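Local coordinates for NADH-rubredoxin oxidoreductase (PDB 3KLJ), which catalyses the NADH-dependent reduction of rubredoxin through a bound FAD, the rubredoxin then carrying electrons on to the oxygen-scavenging enzymes of an anaerobic bacterium, at residues F84-D89 with T96-E101; N91-T96 with I103-L108. All blocks are in the same frame, centred on the assembly; numbering follows the deposited sequence. Where two conformers were deposited one is given.

Following the chain from the N terminus, strand 85-89 starts beside the adenine of FAD, at Ala85, turns into strand 94-97 and then into strand 102-104 before the chain enters strand 107-110. Contact 1 closes the first hairpin, joining 84-89 to 96-101; contact 2 closes the second, joining 91-96 to 103-108. Their segments alternate along the chain, so the two loops cross, and Thr96 belongs to both. Strand 94-97 is the middle strand of the resulting three-stranded antiparallel sheet. Val95 CG1 packs on Ala85 CB, and Leu97 CD1 on Ile103 CD1. Contact 2 also reaches Leu108, linking this small sheet to the parallel sheet of the FAD-binding domain.

Contact 1: residues F84-D89 with T96-E101; sequences FATSID and TLKSGE. With FAD (flavin-adenine dinucleotide), chain B.
Thr96 meets Thr86 and Ser87 together, the classic beta bulge of this antiparallel pair. Its carbonyl O is gripped by three donors: Thr86 N at 2.7 Å in a nearly straight bond, Ser87 N at 3.1 Å, and Thr86 OG1, which comes from above the carbonyl plane. That hydroxyl reaches it because chi1 of Thr86 (48°) sets OG1 between backbone N and carbonyl carbon. Thr96 N returns a bond to Ser87 O. Thr96 CB touches Ser87 CB at 3.6 Å. Leu97 pairs with Ala85 without hydrogen bonds; its CD2 lies 3.9 Å from Ala85 N. Lys98 N sits nearly in line with the C=O bond of Phe84, 2.7 Å from Phe84 O, though with a bent N-H (140° at the hydrogen). The Lys98 and Thr86 side chains cross at about a right angle, Lys98 CD near Thr86 CG2 (4.1 Å). A type I turn from Leu97 to Gly100 follows. Ala85 N donates to N1A of the FAD adenine and Ala85 O accepts from N6A, which lies over one face of the Phe84 ring, 3.2 Å above its plane and offset toward the rim. Thr96 touches Lys102 of strand 102-104, and Ile88 packs on strand 107-110.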
ATOM      1  N   PHE A  84      -6.694 -17.517 -11.762  1.00 26.49           N
ATOM      2  CA  PHE A  84      -6.181 -16.247 -12.246  1.00 26.62           C
ATOM      3  C   PHE A  84      -6.958 -15.842 -13.500  1.00 25.81           C
ATOM      4  O   PHE A  84      -6.986 -16.586 -14.481  1.00 25.56           O
ATOM      5  CB  PHE A  84      -4.681 -16.418 -12.552  1.00 27.34           C
ATOM      6  CG  PHE A  84      -3.972 -15.153 -12.961  1.00 29.79           C
ATOM      7  CD1 PHE A  84      -3.405 -14.312 -12.000  1.00 32.38           C
ATOM      8  CD2 PHE A  84      -3.826 -14.821 -14.309  1.00 32.18           C
ATOM      9  CE1 PHE A  84      -2.728 -13.141 -12.372  1.00 32.79           C
ATOM     10  CE2 PHE A  84      -3.154 -13.646 -14.691  1.00 32.75           C
ATOM     11  CZ  PHE A  84      -2.603 -12.812 -13.723  1.00 32.61           C
ATOM     12  N   ALA A  85      -7.602 -14.676 -13.455  1.00 24.75           N
ATOM     13  CA  ALA A  85      -8.270 -14.112 -14.629  1.00 23.85           C
ATOM     14  C   ALA A  85      -7.220 -13.537 -15.570  1.00 23.22           C
ATOM     15  O   ALA A  85      -6.304 -12.839 -15.131  1.00 23.09           O
ATOM     16  CB  ALA A  85      -9.264 -13.042 -14.222  1.00 23.79           C
ATOM     17  N   THR A  86      -7.345 -13.859 -16.854  1.00 22.17           N
ATOM     18  CA  THR A  86      -6.405 -13.396 -17.873  1.00 21.82           C
ATOM     19  C   THR A  86      -7.069 -12.453 -18.868  1.00 21.84           C
ATOM     20  O   THR A  86      -6.388 -11.635 -19.480  1.00 22.25           O
ATOM     21  CB  THR A  86      -5.776 -14.569 -18.682  1.00 21.47           C
ATOM     22  OG1 THR A  86      -6.807 -15.464 -19.103  1.00 19.97           O
ATOM     23  CG2 THR A  86      -4.753 -15.332 -17.843  1.00 21.79           C
ATOM     24  N   SER A  87      -8.387 -12.579 -19.022  1.00 21.78           N
ATOM     25  CA  SER A  87      -9.149 -11.838 -20.036  1.00 22.00           C
ATOM     26  C   SER A  87     -10.516 -11.423 -19.521  1.00 21.55           C
ATOM     27  O   SER A  87     -11.107 -12.113 -18.687  1.00 21.56           O
ATOM     28  CB  SER A  87      -9.360 -12.699 -21.288  1.00 22.14           C
ATOM     29  OG  SER A  87      -8.391 -12.430 -22.276  1.00 23.63           O
ATOM     30  N   ILE A  88     -11.010 -10.298 -20.033  1.00 21.17           N
ATOM     31  CA  ILE A  88     -12.388  -9.867 -19.819  1.00 20.87           C
ATOM     32  C   ILE A  88     -13.035  -9.578 -21.177  1.00 20.80           C
ATOM     33  O   ILE A  88     -12.459  -8.871 -22.007  1.00 20.42           O
ATOM     34  CB  ILE A  88     -12.509  -8.598 -18.916  1.00 20.85           C
ATOM     35  CG1 ILE A  88     -11.822  -8.797 -17.566  1.00 20.06           C
ATOM     36  CG2 ILE A  88     -13.985  -8.249 -18.682  1.00 21.28           C
ATOM     37  CD1 ILE A  88     -11.644  -7.492 -16.770  1.00 21.08           C
ATOM     38  N   ASP A  89     -14.224 -10.141 -21.384  1.00 20.67           N
ATOM     39  CA  ASP A  89     -15.063  -9.856 -22.547  1.00 21.18           C
ATOM     40  C   ASP A  89     -16.344  -9.142 -22.075  1.00 21.32           C
ATOM     41  O   ASP A  89     -17.359  -9.785 -21.797  1.00 21.44           O
ATOM     42  CB  ASP A  89     -15.365 -11.164 -23.292  1.00 20.98           C
ATOM     43  CG  ASP A  89     -16.341 -10.992 -24.444  1.00 21.42           C
ATOM     44  OD1 ASP A  89     -16.747 -12.031 -24.998  1.00 21.60           O
ATOM     45  OD2 ASP A  89     -16.703  -9.848 -24.805  1.00 22.42           O
ATOM     46  N   THR A  96     -12.227 -14.775 -18.669  1.00 19.55           N
ATOM     47  CA  THR A  96     -11.438 -15.960 -19.004  1.00 19.59           C
ATOM     48  C   THR A  96     -10.308 -16.131 -18.004  1.00 20.09           C
ATOM     49  O   THR A  96      -9.538 -15.199 -17.749  1.00 19.43           O
ATOM     50  CB  THR A  96     -10.853 -15.885 -20.425  1.00 19.53           C
ATOM     51  OG1 THR A  96     -11.906 -15.631 -21.361  1.00 18.52           O
ATOM     52  CG2 THR A  96     -10.169 -17.188 -20.795  1.00 19.96           C
ATOM     53  N   LEU A  97     -10.226 -17.333 -17.447  1.00 20.69           N
ATOM     54  CA  LEU A  97      -9.181 -17.691 -16.507  1.00 21.72           C
ATOM     55  C   LEU A  97      -7.975 -18.319 -17.205  1.00 22.60           C
ATOM     56  O   LEU A  97      -8.023 -18.631 -18.404  1.00 22.34           O
ATOM     57  CB  LEU A  97      -9.736 -18.641 -15.438  1.00 21.62           C
ATOM     58  CG  LEU A  97     -10.987 -18.164 -14.691  1.00 21.87           C
ATOM     59  CD1 LEU A  97     -11.698 -19.327 -14.008  1.00 21.88           C
ATOM     60  CD2 LEU A  97     -10.661 -17.055 -13.691  1.00 21.24           C
ATOM     61  N   LYS A  98      -6.901 -18.499 -16.438  1.00 23.71           N
ATOM     62  CA  LYS A  98      -5.666 -19.125 -16.908  1.00 25.18           C
ATOM     63  C   LYS A  98      -5.912 -20.538 -17.466  1.00 25.69           C
ATOM     64  O   LYS A  98      -5.389 -20.891 -18.526  1.00 25.55           O
ATOM     65  CB  LYS A  98      -4.624 -19.153 -15.777  1.00 25.66           C
ATOM     66  CG  LYS A  98      -3.239 -19.651 -16.200  1.00 27.26           C
ATOM     67  CD  LYS A  98      -2.499 -18.613 -17.038  1.00 28.93           C
ATOM     68  CE  LYS A  98      -1.354 -19.247 -17.806  1.00 29.20           C
ATOM     69  NZ  LYS A  98      -0.504 -18.219 -18.460  1.00 30.49           N
ATOM     70  N   SER A  99      -6.731 -21.319 -16.760  1.00 26.39           N
ATOM     71  CA  SER A  99      -7.111 -22.677 -17.185  1.00 27.05           C
ATOM     72  C   SER A  99      -7.824 -22.743 -18.542  1.00 27.41           C
ATOM     73  O   SER A  99      -7.862 -23.803 -19.176  1.00 27.95           O
ATOM     74  CB  SER A  99      -7.966 -23.359 -16.107  1.00 27.24           C
ATOM     75  OG  SER A  99      -9.019 -22.518 -15.653  1.00 27.41           O
ATOM     76  N   GLY A 100      -8.372 -21.614 -18.987  1.00 27.62           N
ATOM     77  CA  GLY A 100      -9.153 -21.551 -20.226  1.00 27.58           C
ATOM     78  C   GLY A 100     -10.646 -21.573 -19.943  1.00 27.69           C
ATOM     79  O   GLY A 100     -11.463 -21.331 -20.830  1.00 27.44           O
ATOM     80  N   GLU A 101     -10.981 -21.866 -18.690  1.00 27.97           N
ATOM     81  CA  GLU A 101     -12.346 -21.846 -18.175  1.00 28.18           C
ATOM     82  C   GLU A 101     -12.932 -20.426 -18.198  1.00 27.77           C
ATOM     83  O   GLU A 101     -12.250 -19.455 -17.853  1.00 27.53           O
ATOM     84  CB  GLU A 101     -12.328 -22.370 -16.734  1.00 28.34           C
ATOM     85  CG  GLU A 101     -13.591 -23.096 -16.297  1.00 30.44           C
ATOM     86  CD  GLU A 101     -13.859 -22.985 -14.802  1.00 33.02           C
ATOM     87  OE1 GLU A 101     -15.043 -23.074 -14.421  1.00 34.42           O
ATOM     88  OE2 GLU A 101     -12.902 -22.802 -14.008  1.00 34.07           O
TER
HETATM   89  PA  FAD B 401      -4.618  -6.939  -2.613  1.00 18.30           P
HETATM   90  O1A FAD B 401      -3.337  -6.945  -3.404  1.00 18.60           O
HETATM   91  O2A FAD B 401      -4.387  -6.989  -1.122  1.00 19.35           O
HETATM   92  O5B FAD B 401      -5.532  -8.166  -3.068  1.00 21.06           O
HETATM   93  C5B FAD B 401      -5.768  -8.429  -4.439  1.00 20.91           C
HETATM   94  C4B FAD B 401      -5.864  -9.939  -4.656  1.00 21.12           C
HETATM   95  O4B FAD B 401      -6.224 -10.207  -6.010  1.00 19.85           O
HETATM   96  C3B FAD B 401      -4.518 -10.618  -4.418  1.00 21.12           C
HETATM   97  O3B FAD B 401      -4.698 -11.707  -3.528  1.00 23.72           O
HETATM   98  C2B FAD B 401      -4.066 -11.093  -5.787  1.00 21.25           C
HETATM   99  O2B FAD B 401      -3.398 -12.334  -5.737  1.00 23.46           O
HETATM  100  C1B FAD B 401      -5.385 -11.221  -6.537  1.00 20.89           C
HETATM  101  N9A FAD B 401      -5.249 -11.092  -8.000  1.00 21.12           N
HETATM  102  C8A FAD B 401      -4.380 -10.293  -8.693  1.00 21.82           C
HETATM  103  N7A FAD B 401      -4.589 -10.477 -10.017  1.00 21.27           N
HETATM  104  C5A FAD B 401      -5.582 -11.373 -10.184  1.00 21.30           C
HETATM  105  C6A FAD B 401      -6.177 -11.917 -11.322  1.00 21.45           C
HETATM  106  N6A FAD B 401      -5.598 -11.771 -12.515  1.00 20.16           N
HETATM  107  N1A FAD B 401      -7.193 -12.845 -11.166  1.00 20.91           N
HETATM  108  C2A FAD B 401      -7.612 -13.229  -9.906  1.00 20.44           C
HETATM  109  N3A FAD B 401      -7.008 -12.693  -8.784  1.00 21.51           N
HETATM  110  C4A FAD B 401      -6.009 -11.773  -8.921  1.00 21.55           C
HETATM  111  N1  FAD B 401      -1.531  -0.340   3.717  1.00 20.18           N
HETATM  112  C2  FAD B 401      -1.787   0.579   4.713  1.00 21.45           C
HETATM  113  O2  FAD B 401      -2.734   1.338   4.600  1.00 21.38           O
HETATM  114  N3  FAD B 401      -1.005   0.630   5.848  1.00 20.29           N
HETATM  115  C4  FAD B 401       0.057  -0.232   5.988  1.00 21.27           C
HETATM  116  O4  FAD B 401       0.746  -0.150   7.008  1.00 20.99           O
HETATM  117  C4X FAD B 401       0.340  -1.163   4.978  1.00 20.65           C
HETATM  118  N5  FAD B 401       1.399  -2.050   5.098  1.00 19.24           N
HETATM  119  C5X FAD B 401       1.667  -2.968   4.100  1.00 18.91           C
HETATM  120  C6  FAD B 401       2.743  -3.857   4.227  1.00 18.36           C
HETATM  121  C7  FAD B 401       2.994  -4.791   3.209  1.00 17.62           C
HETATM  122  C7M FAD B 401       4.145  -5.745   3.338  1.00 17.50           C
HETATM  123  C8  FAD B 401       2.185  -4.826   2.073  1.00 17.67           C
HETATM  124  C8M FAD B 401       2.437  -5.814   0.961  1.00 16.29           C
HETATM  125  C9  FAD B 401       1.124  -3.937   1.953  1.00 17.60           C
HETATM  126  C9A FAD B 401       0.857  -3.009   2.965  1.00 19.92           C
HETATM  127  N10 FAD B 401      -0.213  -2.126   2.841  1.00 19.59           N
HETATM  128  C10 FAD B 401      -0.470  -1.210   3.843  1.00 20.39           C
HETATM  129  C1' FAD B 401      -1.068  -2.150   1.617  1.00 19.11           C
HETATM  130  C2' FAD B 401      -2.355  -2.921   1.815  1.00 19.92           C
HETATM  131  O2' FAD B 401      -2.031  -4.278   2.040  1.00 21.00           O
HETATM  132  C3' FAD B 401      -3.167  -2.770   0.544  1.00 19.07           C
HETATM  133  O3' FAD B 401      -3.571  -1.421   0.399  1.00 21.52           O
HETATM  134  C4' FAD B 401      -4.408  -3.646   0.517  1.00 19.39           C
HETATM  135  O4' FAD B 401      -4.057  -5.012   0.700  1.00 18.88           O
HETATM  136  C5' FAD B 401      -5.071  -3.496  -0.846  1.00 18.13           C
HETATM  137  O5' FAD B 401      -6.096  -4.454  -0.919  1.00 18.38           O
HETATM  138  P   FAD B 401      -6.647  -4.910  -2.338  1.00 17.46           P
HETATM  139  O1P FAD B 401      -7.781  -5.899  -2.123  1.00 18.90           O
HETATM  140  O2P FAD B 401      -7.014  -3.721  -3.192  1.00 18.74           O
HETATM  141  O3P FAD B 401      -5.395  -5.610  -3.080  1.00 17.98           O

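Contact 2: residues N91-T96 with I103-L108; sequences NNKLVT and IKYEKL
Tyr105 and Lys93 meet through two contrasting first torsions: chi1 of 64° holds the tyrosine ring between its own backbone N and carbonyl carbon, whereas chi1 of -66° at Lys93 places CG opposite the carbonyl carbon and lets the extended chain cross the ring at about a right angle. Lys93 CB sits over the centre of one ring face, a CH-pi contact of 3.8 Å to the centroid. Leu108 CB covers the centre of the opposite face, so the ring is sandwiched. Further out, Lys93 NZ donates to Glu106 O (2.8 Å), in the carbonyl plane and on a lone pair, and the same ammonium forms a salt bridge with Asp259. The backbones form an antiparallel beta hairpin, in which Val95 and Ile103 are a hydrogen-bonded pair joined by both N-H...O bonds, and Leu94 and Lys104 a non-hydrogen-bonded one. Lys93 and Leu94 both face Asp89, a G1 bulge at the start of the strand; Lys93 O still accepts from Tyr105 N at 3.0 Å. Leu94 CD2 rests on Lys104 CB (3.7 Å). On the other face of the hairpin Val95 CG2 meets both Tyr105 CE2 and Leu108 CD1 at 3.9 Å, and Val95, Ile103, Tyr105 and Leu108 all pack on Leu13 of strand 12-15 in the parallel sheet.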
ATOM      1  N   ASN A  91     -18.767  -7.308 -23.412  1.00 21.78           N
ATOM      2  CA  ASN A  91     -20.025  -7.362 -24.162  0.50 21.92           C
ATOM      3  C   ASN A  91     -20.768  -8.683 -23.973  1.00 21.87           C
ATOM      4  O   ASN A  91     -21.999  -8.732 -24.018  1.00 22.30           O
ATOM      5  CB  ASN A  91     -19.788  -7.096 -25.653  0.50 22.02           C
ATOM      6  CG  ASN A  91     -19.255  -5.704 -25.918  0.50 22.00           C
ATOM      7  OD1 ASN A  91     -19.983  -4.823 -26.370  0.50 23.00           O
ATOM      8  ND2 ASN A  91     -17.980  -5.495 -25.630  0.50 22.89           N
ATOM      9  N   ASN A  92     -20.008  -9.758 -23.778  1.00 21.35           N
ATOM     10  CA  ASN A  92     -20.580 -11.076 -23.503  1.00 21.14           C
ATOM     11  C   ASN A  92     -20.589 -11.387 -22.005  1.00 21.16           C
ATOM     12  O   ASN A  92     -21.100 -12.429 -21.574  1.00 21.15           O
ATOM     13  CB  ASN A  92     -19.821 -12.166 -24.262  1.00 21.08           C
ATOM     14  CG  ASN A  92     -20.098 -12.143 -25.752  1.00 21.32           C
ATOM     15  OD1 ASN A  92     -19.216 -11.839 -26.551  1.00 21.65           O
ATOM     16  ND2 ASN A  92     -21.329 -12.464 -26.132  1.00 20.92           N
ATOM     17  N   LYS A  93     -20.027 -10.465 -21.227  1.00 20.86           N
ATOM     18  CA  LYS A  93     -19.930 -10.585 -19.775  1.00 21.09           C
ATOM     19  C   LYS A  93     -19.271 -11.901 -19.366  1.00 20.74           C
ATOM     20  O   LYS A  93     -19.806 -12.658 -18.557  1.00 20.85           O
ATOM     21  CB  LYS A  93     -21.303 -10.394 -19.115  1.00 21.16           C
ATOM     22  CG  LYS A  93     -21.864  -8.982 -19.275  1.00 21.84           C
ATOM     23  CD  LYS A  93     -23.049  -8.741 -18.355  1.00 21.71           C
ATOM     24  CE  LYS A  93     -23.325  -7.251 -18.196  1.00 20.82           C
ATOM     25  NZ  LYS A  93     -24.477  -7.016 -17.285  1.00 18.57           N
ATOM     26  N   LEU A  94     -18.101 -12.158 -19.948  1.00 20.42           N
ATOM     27  CA  LEU A  94     -17.352 -13.384 -19.691  1.00 20.25           C
ATOM     28  C   LEU A  94     -15.934 -13.045 -19.259  1.00 20.13           C
ATOM     29  O   LEU A  94     -15.263 -12.219 -19.888  1.00 20.14           O
ATOM     30  CB  LEU A  94     -17.316 -14.287 -20.935  1.00 20.22           C
ATOM     31  CG  LEU A  94     -18.610 -14.843 -21.559  1.00 20.77           C
ATOM     32  CD1 LEU A  94     -18.316 -15.570 -22.871  1.00 21.09           C
ATOM     33  CD2 LEU A  94     -19.340 -15.779 -20.614  1.00 21.64           C
ATOM     34  N   VAL A  95     -15.486 -13.680 -18.180  1.00 19.60           N
ATOM     35  CA  VAL A  95     -14.111 -13.560 -17.731  1.00 19.20           C
ATOM     36  C   VAL A  95     -13.387 -14.872 -18.027  1.00 19.39           C
ATOM     37  O   VAL A  95     -13.885 -15.953 -17.701  1.00 19.16           O
ATOM     38  CB  VAL A  95     -14.044 -13.189 -16.226  1.00 19.43           C
ATOM     39  CG1 VAL A  95     -12.633 -13.342 -15.678  1.00 18.34           C
ATOM     40  CG2 VAL A  95     -14.544 -11.756 -16.019  1.00 19.23           C
ATOM     41  N   THR A  96     -12.227 -14.775 -18.669  1.00 19.55           N
ATOM     42  CA  THR A  96     -11.438 -15.960 -19.004  1.00 19.59           C
ATOM     43  C   THR A  96     -10.308 -16.131 -18.004  1.00 20.09           C
ATOM     44  O   THR A  96      -9.538 -15.199 -17.749  1.00 19.43           O
ATOM     45  CB  THR A  96     -10.853 -15.885 -20.425  1.00 19.53           C
ATOM     46  OG1 THR A  96     -11.906 -15.631 -21.361  1.00 18.52           O
ATOM     47  CG2 THR A  96     -10.169 -17.188 -20.795  1.00 19.96           C
ATOM     48  N   ILE A 103     -16.128 -17.692 -17.017  1.00 25.44           N
ATOM     49  CA  ILE A 103     -17.204 -17.419 -16.065  1.00 24.81           C
ATOM     50  C   ILE A 103     -18.057 -16.235 -16.518  1.00 24.04           C
ATOM     51  O   ILE A 103     -17.533 -15.152 -16.791  1.00 23.87           O
ATOM     52  CB  ILE A 103     -16.661 -17.193 -14.624  1.00 25.14           C
ATOM     53  CG1 ILE A 103     -16.217 -18.527 -14.007  1.00 25.30           C
ATOM     54  CG2 ILE A 103     -17.722 -16.533 -13.729  1.00 25.41           C
ATOM     55  CD1 ILE A 103     -15.190 -18.390 -12.912  1.00 26.23           C
ATOM     56  N   LYS A 104     -19.367 -16.458 -16.599  1.00 23.01           N
ATOM     57  CA  LYS A 104     -20.320 -15.402 -16.923  1.00 22.31           C
ATOM     58  C   LYS A 104     -20.751 -14.653 -15.668  1.00 21.65           C
ATOM     59  O   LYS A 104     -20.971 -15.259 -14.618  1.00 22.22           O
ATOM     60  CB  LYS A 104     -21.538 -15.966 -17.674  1.00 22.19           C
ATOM     61  CG  LYS A 104     -22.495 -14.894 -18.218  1.00 22.28           C
ATOM     62  CD  LYS A 104     -23.106 -15.273 -19.569  1.00 22.49           C
ATOM     63  CE  LYS A 104     -24.170 -16.360 -19.449  1.00 23.06           C
ATOM     64  NZ  LYS A 104     -24.829 -16.659 -20.761  1.00 23.26           N
ATOM     65  N   TYR A 105     -20.864 -13.334 -15.787  1.00 20.61           N
ATOM     66  CA  TYR A 105     -21.294 -12.483 -14.685  1.00 20.20           C
ATOM     67  C   TYR A 105     -22.438 -11.580 -15.120  1.00 20.29           C
ATOM     68  O   TYR A 105     -22.637 -11.372 -16.310  1.00 18.97           O
ATOM     69  CB  TYR A 105     -20.122 -11.622 -14.188  1.00 20.22           C
ATOM     70  CG  TYR A 105     -19.581 -10.632 -15.207  1.00 20.43           C
ATOM     71  CD1 TYR A 105     -20.197  -9.391 -15.395  1.00 20.35           C
ATOM     72  CD2 TYR A 105     -18.452 -10.933 -15.977  1.00 20.16           C
ATOM     73  CE1 TYR A 105     -19.714  -8.479 -16.320  1.00 19.80           C
ATOM     74  CE2 TYR A 105     -17.957 -10.020 -16.908  1.00 19.32           C
ATOM     75  CZ  TYR A 105     -18.598  -8.795 -17.069  1.00 19.92           C
ATOM     76  OH  TYR A 105     -18.138  -7.878 -17.984  1.00 21.70           O
ATOM     77  N   GLU A 106     -23.168 -11.028 -14.151  1.00 20.54           N
ATOM     78  CA  GLU A 106     -24.093  -9.925 -14.420  1.00 21.23           C
ATOM     79  C   GLU A 106     -23.375  -8.617 -14.059  1.00 20.84           C
ATOM     80  O   GLU A 106     -23.467  -7.622 -14.780  1.00 20.93           O
ATOM     81  CB  GLU A 106     -25.394 -10.074 -13.626  1.00 21.41           C
ATOM     82  CG  GLU A 106     -26.112 -11.413 -13.818  1.00 24.69           C
ATOM     83  CD  GLU A 106     -27.500 -11.447 -13.174  1.00 28.81           C
ATOM     84  OE1 GLU A 106     -27.936 -10.401 -12.640  1.00 31.06           O
ATOM     85  OE2 GLU A 106     -28.155 -12.519 -13.205  1.00 30.44           O
ATOM     86  N   LYS A 107     -22.669  -8.632 -12.932  1.00 20.82           N
ATOM     87  CA  LYS A 107     -21.784  -7.534 -12.545  1.00 20.68           C
ATOM     88  C   LYS A 107     -20.389  -8.031 -12.183  1.00 20.01           C
ATOM     89  O   LYS A 107     -20.238  -9.084 -11.551  1.00 19.65           O
ATOM     90  CB  LYS A 107     -22.372  -6.745 -11.379  1.00 21.40           C
ATOM     91  CG  LYS A 107     -23.157  -5.534 -11.823  1.00 22.85           C
ATOM     92  CD  LYS A 107     -24.624  -5.706 -11.663  1.00 24.11           C
ATOM     93  CE  LYS A 107     -25.310  -4.402 -12.032  1.00 25.81           C
ATOM     94  NZ  LYS A 107     -26.775  -4.511 -11.837  1.00 27.72           N
ATOM     95  N   LEU A 108     -19.378  -7.267 -12.599  1.00 18.98           N
ATOM     96  CA  LEU A 108     -17.985  -7.599 -12.355  1.00 17.86           C
ATOM     97  C   LEU A 108     -17.338  -6.539 -11.470  1.00 17.94           C
ATOM     98  O   LEU A 108     -17.391  -5.342 -11.775  1.00 17.26           O
ATOM     99  CB  LEU A 108     -17.215  -7.724 -13.684  1.00 17.67           C
ATOM    100  CG  LEU A 108     -15.719  -8.077 -13.617  1.00 17.41           C
ATOM    101  CD1 LEU A 108     -15.495  -9.471 -13.029  1.00 16.19           C
ATOM    102  CD2 LEU A 108     -15.030  -7.961 -14.971  1.00 15.41           C
TER